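Local atomic coordinates of vestitone reductase (PDB entry 2P4H), a protein that catalyses the stereospecific, NADPH-dependent reduction of (3R)-vestitone to the isoflavanol DMI, the penultimate step in making the alfalfa phytoalexin medicarpin. Residues 120-125 and 166-171. Numbering follows the deposited sequence.
Sequences FIYTSS and LAEKAV
Val171 sets one methyl over the ring of Tyr122. Its CG2 lies 3.9 Å from the Tyr122 ring centroid and 8° off the ring normal, a CH-pi contact centred on the face. The other methyl, CG1, touches Tyr122 CB at 4.0 Å and reaches back to Phe120 CE1 at 4.5 Å. Tyr122 CG is anti to the backbone N (chi1 -176°), a rotamer that lays the ring alongside the helix. Its far end passes beside the preceding helical turn: Tyr122 CE2 is 4.1 Å from Glu168 CA, and Tyr122 OH is 3.3 Å from Ala167 CB. On helix 95-111, Ala104 touches both Tyr122 and Ala167.

The polar edge is at Ser124. Its OG donates a hydrogen bond to Glu168 OE1 at 2.6 Å, arriving 58° out of the carboxylate plane. The extended Glu168 chain carries the carboxylate from the helix to the sheet. There OE2 is hydrogen-bonded to Thr184 OG1 and forms a salt bridge with Arg246 NE. Were Glu168 an alanine, Ser124 OG and Thr184 OG1 would probably lose this partner and the Arg246 charge its mate.

The contact packs helix 158-177 against inner strand 119-125 of the parallel Rossmann-type sheet, with the segment axes 8.9 Å apart. Apolar packing toward the start of the strand thus gives way to a buried carboxylate near Ser124. Several polar partners and a positive charge probably offset the cost of burying it and favour its ionised form, linking the helix to three neighbouring strands.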
# COMPACT_ATOMS: atom_id res chain seq x y z
N PHE A 120 -3.76 -14.54 4.55
CA PHE A 120 -4.33 -13.25 4.94
C PHE A 120 -3.19 -12.27 4.72
O PHE A 120 -2.13 -12.40 5.34
CB PHE A 120 -4.73 -13.28 6.42
CG PHE A 120 -5.35 -12.00 6.92
CD1 PHE A 120 -4.56 -10.89 7.20
CD2 PHE A 120 -6.73 -11.90 7.09
CE1 PHE A 120 -5.12 -9.70 7.66
CE2 PHE A 120 -7.31 -10.72 7.55
CZ PHE A 120 -6.51 -9.62 7.83
N ILE A 121 -3.39 -11.31 3.82
CA ILE A 121 -2.35 -10.34 3.53
C ILE A 121 -2.76 -8.95 3.99
O ILE A 121 -3.77 -8.39 3.55
CB ILE A 121 -2.02 -10.32 2.02
CG1 ILE A 121 -1.66 -11.73 1.56
CG2 ILE A 121 -0.86 -9.37 1.75
CD1 ILE A 121 -1.23 -11.83 0.11
N TYR A 122 -1.96 -8.41 4.90
CA TYR A 122 -2.21 -7.10 5.47
C TYR A 122 -1.30 -6.04 4.87
O TYR A 122 -0.08 -6.23 4.79
CB TYR A 122 -1.98 -7.14 6.99
CG TYR A 122 -2.31 -5.83 7.67
CD1 TYR A 122 -3.63 -5.41 7.79
CD2 TYR A 122 -1.30 -5.00 8.16
CE1 TYR A 122 -3.95 -4.19 8.38
CE2 TYR A 122 -1.61 -3.77 8.75
CZ TYR A 122 -2.94 -3.38 8.85
OH TYR A 122 -3.27 -2.17 9.42
N THR A 123 -1.90 -4.93 4.46
CA THR A 123 -1.16 -3.82 3.88
C THR A 123 -0.56 -2.94 4.97
O THR A 123 -1.30 -2.33 5.74
CB THR A 123 -2.10 -2.95 3.01
OG1 THR A 123 -2.49 -3.68 1.84
CG2 THR A 123 -1.41 -1.66 2.59
N SER A 124 0.77 -2.89 5.05
CA SER A 124 1.40 -2.03 6.03
C SER A 124 2.05 -0.85 5.31
O SER A 124 1.78 -0.62 4.13
CB SER A 124 2.43 -2.78 6.89
OG SER A 124 2.79 -1.98 8.01
N SER A 125 2.93 -0.13 6.00
CA SER A 125 3.52 1.08 5.45
C SER A 125 4.95 1.34 5.90
O SER A 125 5.38 0.85 6.94
CB SER A 125 2.63 2.25 5.89
OG SER A 125 3.31 3.49 5.87
N LEU A 166 1.29 0.17 15.34
CA LEU A 166 0.48 -0.61 16.27
C LEU A 166 -0.39 -1.62 15.54
O LEU A 166 -0.54 -2.76 15.99
CB LEU A 166 -0.40 0.32 17.11
CG LEU A 166 0.33 1.26 18.06
CD1 LEU A 166 -0.68 2.11 18.82
CD2 LEU A 166 1.18 0.46 19.03
N ALA A 167 -0.96 -1.22 14.41
CA ALA A 167 -1.81 -2.11 13.65
C ALA A 167 -1.06 -3.32 13.12
O ALA A 167 -1.52 -4.46 13.26
CB ALA A 167 -2.47 -1.37 12.50
N GLU A 168 0.10 -3.10 12.51
CA GLU A 168 0.85 -4.22 11.96
C GLU A 168 1.30 -5.18 13.06
O GLU A 168 1.25 -6.40 12.89
CB GLU A 168 2.07 -3.76 11.16
CG GLU A 168 2.59 -4.87 10.25
CD GLU A 168 3.95 -4.60 9.63
OE1 GLU A 168 4.37 -3.42 9.57
OE2 GLU A 168 4.59 -5.57 9.19
N LYS A 169 1.75 -4.63 14.18
CA LYS A 169 2.18 -5.47 15.29
C LYS A 169 1.03 -6.32 15.79
O LYS A 169 1.20 -7.51 16.07
CB LYS A 169 2.73 -4.62 16.44
CG LYS A 169 4.09 -4.00 16.15
CD LYS A 169 4.69 -3.37 17.40
CE LYS A 169 6.11 -2.89 17.15
NZ LYS A 169 6.73 -2.38 18.40
N ALA A 170 -0.16 -5.72 15.88
CA ALA A 170 -1.33 -6.45 16.36
C ALA A 170 -1.69 -7.59 15.41
O ALA A 170 -2.02 -8.70 15.85
CB ALA A 170 -2.51 -5.50 16.51
N VAL A 171 -1.62 -7.32 14.11
CA VAL A 171 -1.93 -8.33 13.11
C VAL A 171 -0.96 -9.52 13.18
O VAL A 171 -1.38 -10.68 13.18
CB VAL A 171 -1.89 -7.71 11.69
CG1 VAL A 171 -1.91 -8.80 10.63
CG2 VAL A 171 -3.09 -6.79 11.50